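Local coordinates for spore germination protein GerM (Bacillus subtilis subsp. subtilis str. 168, PDB 6GZB) that is of unknown biochemical function but affects both sporulation and germination, and is built from two GerMN domains in tandem, at residues 50-55 / 72-77; 78-83 / 108-113; 119-124 / 155-160. All coordinates share one frame; numbering follows the deposited sequence.

Contact 1. Residues 50-55 / 72-77; sequences STVMRE and LPKSES
V52 and K74 cross at about a right angle, and so do R54 and L72. Both crossings lie at the open end of the antiparallel hairpin of strands 51-60 and 65-73, far from its turn. V52 carries CG1 anti to its own N (chi1 -173°), which leaves CG2 beside that N and facing the lysine chain. CG2 lies 3.8 Å from K74 CD. The CG1 branch serves another partner. It sits under one face of the R54 guanidinium, 3.5 Å from the plane and shifted toward its rim. R54 reaches this position because its chain bends at chi2 and chi3. Lower on the same arginine, CB meets the L72 methyl CD2 at 3.8 Å, and CG also lies near this methyl.

The backbones are joined by a reciprocal pair of bonds, V52 N to L72 O at 2.6 Å and L72 N to V52 O at 2.8 Å. Beyond the T51-P73 pair, whose side chains diverge, K74 N gives a third bond to S50 O at 3.0 Å.

The polar end of K74 is held by the backbone O of S49. Across the contact, K74 meets V52 and R54 meets L72 through their carbon chains, while the R54 guanidinium packs a face on V52 CG1. The side-chain contact is apolar in character, although two of its members are cationic, and the directional bonds come from the backbone.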
loop_
_atom_site.group_PDB
_atom_site.type_symbol
_atom_site.label_atom_id
_atom_site.label_comp_id
_atom_site.label_asym_id
_atom_site.label_seq_id
_atom_site.Cartn_x
_atom_site.Cartn_y
_atom_site.Cartn_z
ATOM N N SER A 50 24.764 1.181 9.006
ATOM C CA SER A 50 24.452 2.515 9.506
ATOM C C SER A 50 23.088 3.010 9.001
ATOM O O SER A 50 22.661 4.115 9.339
ATOM C CB SER A 50 25.553 3.501 9.104
ATOM O OG SER A 50 25.688 3.569 7.695
ATOM N N THR A 51 22.422 2.205 8.174
ATOM C CA THR A 51 21.104 2.558 7.639
ATOM C C THR A 51 20.071 1.481 7.951
ATOM O O THR A 51 20.422 0.337 8.223
ATOM C CB THR A 51 21.129 2.773 6.107
ATOM O OG1 THR A 51 21.475 1.552 5.442
ATOM C CG2 THR A 51 22.115 3.867 5.720
ATOM N N VAL A 52 18.798 1.867 7.917
ATOM C CA VAL A 52 17.686 0.932 8.017
ATOM C C VAL A 52 16.755 1.112 6.814
ATOM O O VAL A 52 16.473 2.240 6.401
ATOM C CB VAL A 52 16.888 1.173 9.311
ATOM C CG1 VAL A 52 15.831 0.096 9.506
ATOM C CG2 VAL A 52 17.829 1.204 10.501
ATOM N N MET A 53 16.326 0.001 6.226
ATOM C CA MET A 53 15.428 0.047 5.079
ATOM C C MET A 53 14.026 0.448 5.538
ATOM O O MET A 53 13.469 -0.160 6.437
ATOM C CB MET A 53 15.381 -1.320 4.390
ATOM C CG MET A 53 16.704 -1.759 3.766
ATOM S SD MET A 53 17.477 -0.478 2.760
ATOM C CE MET A 53 16.430 -0.494 1.309
ATOM N N ARG A 54 13.470 1.487 4.931
ATOM C CA ARG A 54 12.218 2.069 5.400
ATOM C C ARG A 54 11.268 2.330 4.227
ATOM O O ARG A 54 11.694 2.766 3.164
ATOM C CB ARG A 54 12.504 3.375 6.146
ATOM C CG ARG A 54 11.380 3.824 7.052
ATOM C CD ARG A 54 11.290 2.912 8.262
ATOM N NE ARG A 54 12.400 3.142 9.179
ATOM C CZ ARG A 54 12.724 2.335 10.183
ATOM N NH1 ARG A 54 12.052 1.209 10.378
ATOM N NH2 ARG A 54 13.721 2.657 10.993
ATOM N N GLU A 55 9.977 2.100 4.437
ATOM C CA GLU A 55 8.975 2.445 3.432
ATOM C C GLU A 55 8.784 3.959 3.386
ATOM O O GLU A 55 8.510 4.594 4.405
ATOM C CB GLU A 55 7.641 1.750 3.724
ATOM C CG GLU A 55 7.613 0.252 3.445
ATOM C CD GLU A 55 6.255 -0.388 3.765
ATOM O OE1 GLU A 55 5.270 0.340 4.056
ATOM O OE2 GLU A 55 6.160 -1.627 3.683
ATOM N N LEU A 72 17.543 4.476 5.124
ATOM C CA LEU A 72 17.553 5.688 5.941
ATOM C C LEU A 72 18.544 5.534 7.091
ATOM O O LEU A 72 18.598 4.484 7.714
ATOM C CB LEU A 72 16.156 5.946 6.509
ATOM C CG LEU A 72 15.257 6.923 5.750
ATOM C CD1 LEU A 72 15.195 6.580 4.274
ATOM C CD2 LEU A 72 13.861 6.938 6.358
ATOM N N PRO A 73 19.288 6.602 7.413
ATOM C CA PRO A 73 20.239 6.566 8.532
ATOM C C PRO A 73 19.588 6.153 9.852
ATOM O O PRO A 73 18.464 6.555 10.135
ATOM C CB PRO A 73 20.738 8.010 8.626
ATOM C CG PRO A 73 20.359 8.666 7.347
ATOM C CD PRO A 73 19.143 7.950 6.844
ATOM N N LYS A 74 20.283 5.347 10.646
ATOM C CA LYS A 74 19.857 5.068 12.015
ATOM C C LYS A 74 19.493 6.360 12.745
ATOM O O LYS A 74 20.135 7.394 12.577
ATOM C CB LYS A 74 20.956 4.331 12.789
ATOM C CG LYS A 74 20.612 2.890 13.136
ATOM C CD LYS A 74 21.167 1.918 12.109
ATOM C CE LYS A 74 21.766 0.694 12.784
ATOM N NZ LYS A 74 21.763 -0.504 11.900
ATOM N N SER A 75 18.458 6.289 13.570
ATOM C CA SER A 75 17.864 7.481 14.149
ATOM C C SER A 75 17.248 7.138 15.503
ATOM O O SER A 75 16.895 5.987 15.754
ATOM C CB SER A 75 16.786 8.019 13.206
ATOM O OG SER A 75 16.009 9.031 13.821
ATOM N N GLU A 76 17.079 8.146 16.352
ATOM C CA GLU A 76 16.372 7.978 17.617
ATOM C C GLU A 76 14.871 8.200 17.458
ATOM O O GLU A 76 14.080 7.735 18.273
ATOM C CB GLU A 76 16.940 8.942 18.657
ATOM C CG GLU A 76 18.414 8.709 18.957
ATOM C CD GLU A 76 18.688 7.330 19.540
ATOM O OE1 GLU A 76 17.753 6.717 20.093
ATOM O OE2 GLU A 76 19.839 6.857 19.442
ATOM N N SER A 77 14.487 8.864 16.372
ATOM C CA SER A 77 13.085 9.175 16.106
ATOM C C SER A 77 12.724 8.813 14.668
ATOM O O SER A 77 12.728 9.654 13.760
ATOM C CB SER A 77 12.804 10.653 16.372
ATOM O OG SER A 77 13.908 11.454 15.999
#

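Contact 2. Residues 78-83 / 108-113; sequences TAKQAL and TTVNVD. With EDO (1,2-ethanediol), chain H.
K80 NZ donates to N111 OD1 at 3.5 Å, a weak bond and the one hydrogen bond between 78-83 and 108-113. It joins a helix to the edge strand of a mixed four-stranded sheet, within the first GerMN domain. The helix runs roughly against the strand, at 146° between their directions, with the axes 7.6 Å apart at closest.

K80 and N111 lie side by side and point the same way. The lysine has CG anti to the backbone N (chi1 167°) and stays extended beyond it. Its chain thus passes along the carbonyl of V110, with CE 3.3 Å from V110 O. A methionine here would probably leave N111 OD1 without its ammonium partner, though the weak bond suggests a modest loss.

The inner side of the contact is apolar. V112 is wedged against the helix by both branches. Its CG1 meets A79 CB at 4.0 Å. Its CG2 rests on the helix backbone, 3.6 Å from K80 CA, and also touches L83 CD1. L83 crosses V110 and V112 at about right angles. It offers CB to V110 CG1 and its CD1 methyl to both valines. V110 CG1 stands between N and the carbonyl carbon (chi1 66°), turned toward the helix. L83 also touches A122 and F124 of strand 119-124, and L147 of helix 136-147, so the contact continues into the domain core.

The outer side of the strand carries a 1,2-ethanediol, probably from the crystallisation liquor. T109 OG1 is hydrogen-bonded to its O1 at 2.7 Å, and N111 ND2 lies 3.5 Å from its C1.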
loop_
_atom_site.group_PDB
_atom_site.type_symbol
_atom_site.label_atom_id
_atom_site.label_comp_id
_atom_site.label_asym_id
_atom_site.label_seq_id
_atom_site.Cartn_x
_atom_site.Cartn_y
_atom_site.Cartn_z
ATOM N N THR A 78 12.441 7.535 14.474
ATOM C CA THR A 78 12.337 6.954 13.139
ATOM C C THR A 78 11.077 7.416 12.405
ATOM O O THR A 78 11.110 7.643 11.199
ATOM C CB THR A 78 12.345 5.419 13.210
ATOM O OG1 THR A 78 11.390 4.973 14.188
ATOM C CG2 THR A 78 13.735 4.921 13.578
ATOM N N ALA A 79 9.981 7.570 13.139
ATOM C CA ALA A 79 8.730 8.027 12.560
ATOM C C ALA A 79 8.884 9.439 12.025
ATOM O O ALA A 79 8.480 9.741 10.902
ATOM C CB ALA A 79 7.626 7.975 13.597
ATOM N N LYS A 80 9.488 10.301 12.827
ATOM C CA LYS A 80 9.792 11.658 12.396
ATOM C C LYS A 80 10.742 11.654 11.200
ATOM O O LYS A 80 10.575 12.414 10.242
ATOM C CB LYS A 80 10.409 12.436 13.556
ATOM C CG LYS A 80 11.038 13.752 13.154
ATOM C CD LYS A 80 11.685 14.399 14.366
ATOM C CE LYS A 80 12.304 15.739 14.007
ATOM N NZ LYS A 80 12.316 16.660 15.168
ATOM N N GLN A 81 11.741 10.792 11.255
ATOM C CA GLN A 81 12.735 10.736 10.193
ATOM C C GLN A 81 12.083 10.323 8.879
ATOM O O GLN A 81 12.377 10.887 7.826
ATOM C CB GLN A 81 13.834 9.744 10.557
ATOM C CG GLN A 81 14.948 9.672 9.525
ATOM C CD GLN A 81 15.813 8.457 9.717
ATOM O OE1 GLN A 81 15.318 7.364 9.994
ATOM N NE2 GLN A 81 17.123 8.646 9.602
ATOM N N ALA A 82 11.186 9.342 8.950
ATOM C CA ALA A 82 10.500 8.852 7.758
ATOM C C ALA A 82 9.738 9.987 7.063
ATOM O O ALA A 82 9.819 10.140 5.850
ATOM C CB ALA A 82 9.557 7.721 8.122
ATOM N N LEU A 83 9.055 10.818 7.843
ATOM C CA LEU A 83 8.345 11.965 7.286
ATOM C C LEU A 83 9.308 13.000 6.707
ATOM O O LEU A 83 9.014 13.629 5.691
ATOM C CB LEU A 83 7.470 12.623 8.348
ATOM C CG LEU A 83 6.308 11.770 8.868
ATOM C CD1 LEU A 83 5.403 12.629 9.742
ATOM C CD2 LEU A 83 5.511 11.163 7.727
ATOM N N THR A 108 9.452 22.044 4.726
ATOM C CA THR A 108 8.563 21.524 5.760
ATOM C C THR A 108 9.366 20.786 6.824
ATOM O O THR A 108 10.232 19.975 6.505
ATOM C CB THR A 108 7.497 20.579 5.174
ATOM O OG1 THR A 108 6.725 21.276 4.185
ATOM C CG2 THR A 108 6.572 20.076 6.273
ATOM N N THR A 109 9.118 21.120 8.089
ATOM C CA THR A 109 9.669 20.365 9.216
ATOM C C THR A 109 8.524 19.764 10.025
ATOM O O THR A 109 7.373 20.153 9.853
ATOM C CB THR A 109 10.515 21.267 10.137
ATOM O OG1 THR A 109 9.686 22.288 10.705
ATOM C CG2 THR A 109 11.660 21.914 9.353
ATOM N N VAL A 110 8.829 18.813 10.901
ATOM C CA VAL A 110 7.778 18.061 11.571
ATOM C C VAL A 110 8.250 17.465 12.889
ATOM O O VAL A 110 9.402 17.062 13.015
ATOM C CB VAL A 110 7.239 16.933 10.666
ATOM C CG1 VAL A 110 8.314 15.881 10.428
ATOM C CG2 VAL A 110 5.985 16.308 11.266
ATOM N N ASN A 111 7.358 17.460 13.879
ATOM C CA ASN A 111 7.505 16.650 15.082
ATOM C C ASN A 111 6.466 15.528 15.089
ATOM O O ASN A 111 5.338 15.705 14.628
ATOM C CB ASN A 111 7.310 17.511 16.333
ATOM C CG ASN A 111 8.314 18.639 16.425
ATOM O OD1 ASN A 111 9.507 18.442 16.213
ATOM N ND2 ASN A 111 7.836 19.829 16.756
ATOM N N VAL A 112 6.835 14.395 15.672
ATOM C CA VAL A 112 5.927 13.270 15.783
ATOM C C VAL A 112 5.833 12.820 17.231
ATOM O O VAL A 112 6.829 12.472 17.859
ATOM C CB VAL A 112 6.365 12.081 14.904
ATOM C CG1 VAL A 112 5.388 10.926 15.060
ATOM C CG2 VAL A 112 6.451 12.512 13.447
ATOM N N ASP A 113 4.614 12.806 17.742
ATOM C CA ASP A 113 4.349 12.354 19.092
ATOM C C ASP A 113 3.517 11.073 19.034
ATOM O O ASP A 113 2.364 11.075 18.594
ATOM C CB ASP A 113 3.593 13.455 19.847
ATOM C CG ASP A 113 3.280 13.074 21.274
ATOM O OD1 ASP A 113 4.102 12.364 21.883
ATOM O OD2 ASP A 113 2.227 13.507 21.790
HETATM C C1 EDO H . 7.942 22.155 14.144
HETATM O O1 EDO H . 8.598 21.518 13.036
HETATM C C2 EDO H . 6.674 22.864 13.683
HETATM O O2 EDO H . 5.730 22.958 14.760
#

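Contact 3. Residues 119-124 / 155-160; sequences TAIADF and KVKLRI
R159 has CG anti to its carbonyl carbon (chi1 -70°) and runs extended from CG to NE. I121 has CG1 anti to its carbonyl carbon (chi1 -64°), which leaves CG2 anti to the backbone N. These torsions lay the arginine chain against the isoleucine, with I121 CG2 3.7 Å from R159 CD. R159 NE is equally close to this methyl. It is buried here and has no polar partner in the model.

D123 approaches the arginine from a different direction, about a right angle round the chain from I121. Its carboxylate plane and the guanidinium plane are 79° apart, and D123 OD2 and R159 NH1 are 5.3 Å apart. They make no direct salt bridge. A water spans the gap. It donates to D123 OD2 at 2.5 Å and accepts from R159 NH1 at 3.0 Å, at the edge of the guanidinium and in its plane. D123 OD1 accepts from the backbone N of G162, which holds the other side of the carboxylate.

Farther along this face, T119 OG1 lies 3.2 Å from K155 CE. The amino group of K155 is hydrogen-bonded to the backbone O of D117, and that of K157 to the O of D177. The opposite face carries A120, A122, F124, V156, L158 and I160. The F124 ring turns an edge to the backbone, with CD2 3.5 Å from R159 O.

Five backbone bonds, all 2.8 Å, join the parallel strands, from A120 N to K155 O through F124 N to R159 O. The strands belong to a beta-alpha-beta unit whose helix 136-147 packs on the apolar face. Its L147 meets A122 and V156, and its V143 meets F124 and L158. L83 of helix 78-84 touches A122 and F124, while strands 110-114 and 163-164 border the pair.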
loop_
_atom_site.group_PDB
_atom_site.type_symbol
_atom_site.label_atom_id
_atom_site.label_comp_id
_atom_site.label_asym_id
_atom_site.label_seq_id
_atom_site.Cartn_x
_atom_site.Cartn_y
_atom_site.Cartn_z
ATOM N N THR A 119 -1.824 6.138 18.410
ATOM C CA THR A 119 -2.026 7.352 17.637
ATOM C C THR A 119 -0.713 8.096 17.498
ATOM O O THR A 119 -0.034 8.356 18.488
ATOM C CB THR A 119 -3.042 8.286 18.325
ATOM O OG1 THR A 119 -4.319 7.644 18.376
ATOM C CG2 THR A 119 -3.173 9.596 17.566
ATOM N N ALA A 120 -0.357 8.444 16.268
ATOM C CA ALA A 120 0.765 9.342 16.035
ATOM C C ALA A 120 0.252 10.706 15.644
ATOM O O ALA A 120 -0.602 10.831 14.763
ATOM C CB ALA A 120 1.668 8.796 14.945
ATOM N N ILE A 121 0.767 11.729 16.313
ATOM C CA ILE A 121 0.420 13.095 15.984
ATOM C C ILE A 121 1.576 13.737 15.233
ATOM O O ILE A 121 2.682 13.866 15.759
ATOM C CB ILE A 121 0.097 13.910 17.253
ATOM C CG1 ILE A 121 -1.149 13.339 17.934
ATOM C CG2 ILE A 121 -0.144 15.366 16.901
ATOM C CD1 ILE A 121 -1.324 13.779 19.367
ATOM N N ALA A 122 1.331 14.083 13.978
ATOM C CA ALA A 122 2.356 14.682 13.145
ATOM C C ALA A 122 2.113 16.172 13.055
ATOM O O ALA A 122 1.125 16.609 12.466
ATOM C CB ALA A 122 2.339 14.062 11.757
ATOM N N ASP A 123 3.018 16.946 13.648
ATOM C CA ASP A 123 2.843 18.392 13.765
ATOM C C ASP A 123 3.830 19.083 12.828
ATOM O O ASP A 123 5.036 19.017 13.030
ATOM C CB ASP A 123 3.076 18.830 15.219
ATOM C CG ASP A 123 2.634 20.270 15.491
ATOM O OD1 ASP A 123 2.210 20.967 14.545
ATOM O OD2 ASP A 123 2.766 20.725 16.645
ATOM N N PHE A 124 3.305 19.716 11.786
ATOM C CA PHE A 124 4.125 20.228 10.689
ATOM C C PHE A 124 4.324 21.735 10.825
ATOM O O PHE A 124 3.487 22.442 11.388
ATOM C CB PHE A 124 3.455 19.928 9.339
ATOM C CG PHE A 124 3.389 18.464 9.005
ATOM C CD1 PHE A 124 4.453 17.833 8.385
ATOM C CD2 PHE A 124 2.238 17.730 9.254
ATOM C CE1 PHE A 124 4.390 16.490 8.059
ATOM C CE2 PHE A 124 2.168 16.379 8.930
ATOM C CZ PHE A 124 3.244 15.763 8.325
ATOM N N LYS A 155 -2.839 4.777 13.856
ATOM C CA LYS A 155 -3.739 5.901 13.593
ATOM C C LYS A 155 -2.930 7.181 13.550
ATOM O O LYS A 155 -1.890 7.289 14.203
ATOM C CB LYS A 155 -4.784 6.035 14.708
ATOM C CG LYS A 155 -5.810 4.918 14.763
ATOM C CD LYS A 155 -6.753 5.096 15.948
ATOM C CE LYS A 155 -6.014 5.100 17.281
ATOM N NZ LYS A 155 -5.727 3.722 17.764
ATOM N N VAL A 156 -3.439 8.175 12.835
ATOM C CA VAL A 156 -2.664 9.379 12.583
ATOM C C VAL A 156 -3.524 10.620 12.771
ATOM O O VAL A 156 -4.682 10.657 12.351
ATOM C CB VAL A 156 -2.075 9.366 11.155
ATOM C CG1 VAL A 156 -1.436 10.699 10.823
ATOM C CG2 VAL A 156 -1.061 8.240 11.010
ATOM N N LYS A 157 -2.944 11.634 13.400
ATOM C CA LYS A 157 -3.565 12.944 13.495
ATOM C C LYS A 157 -2.589 13.975 12.952
ATOM O O LYS A 157 -1.382 13.882 13.176
ATOM C CB LYS A 157 -3.898 13.282 14.947
ATOM C CG LYS A 157 -5.109 12.551 15.504
ATOM C CD LYS A 157 -5.393 13.004 16.928
ATOM C CE LYS A 157 -6.371 12.084 17.648
ATOM N NZ LYS A 157 -7.708 12.054 16.996
ATOM N N LEU A 158 -3.118 14.951 12.227
ATOM C CA LEU A 158 -2.284 15.936 11.550
ATOM C C LEU A 158 -2.432 17.296 12.228
ATOM O O LEU A 158 -3.530 17.692 12.594
ATOM C CB LEU A 158 -2.702 16.042 10.083
ATOM C CG LEU A 158 -2.034 15.140 9.031
ATOM C CD1 LEU A 158 -1.348 13.923 9.612
ATOM C CD2 LEU A 158 -3.031 14.723 7.966
ATOM N N ARG A 159 -1.322 17.998 12.418
ATOM C CA ARG A 159 -1.375 19.376 12.888
ATOM C C ARG A 159 -0.464 20.265 12.069
ATOM O O ARG A 159 0.529 19.803 11.509
ATOM C CB ARG A 159 -0.966 19.452 14.358
ATOM C CG ARG A 159 -1.979 18.843 15.311
ATOM C CD ARG A 159 -1.438 18.804 16.729
ATOM N NE ARG A 159 -2.405 18.238 17.659
ATOM C CZ ARG A 159 -2.244 18.197 18.976
ATOM N NH1 ARG A 159 -1.174 18.743 19.545
ATOM N NH2 ARG A 159 -3.179 17.643 19.729
ATOM N N ILE A 160 -0.801 21.550 12.015
ATOM C CA ILE A 160 0.124 22.572 11.526
ATOM C C ILE A 160 0.392 23.595 12.628
ATOM O O ILE A 160 -0.528 24.241 13.124
ATOM C CB ILE A 160 -0.431 23.292 10.289
ATOM C CG1 ILE A 160 -0.758 22.286 9.187
ATOM C CG2 ILE A 160 0.564 24.324 9.777
ATOM C CD1 ILE A 160 -1.465 22.909 7.999
HETATM O O HOH W 1 1.338 19.902 18.512
#

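In the fold
The three contacts come in series along the chain and lie in the first GerMN domain. Contact 1 pairs two strands of a small antiparallel sheet. Its strand 65-73 leads into the helix of contact 2, whose centre is 12 Å away, and Q81 NE2 probably bonds P73 O there. Contact 2 brings that helix to strand 110-114. Contact 3 is centred 9 Å farther on in the same sheet, where N111 O probably accepts from D123 N. Contacts 1 and 3 do not touch; their nearest atoms are about 11 Å apart. Helix 78-84 thus links the two sheets. Strands 262-264, 267-272, 307-312 and 330-331 form a sheet of the same order, consistent with a tandem domain.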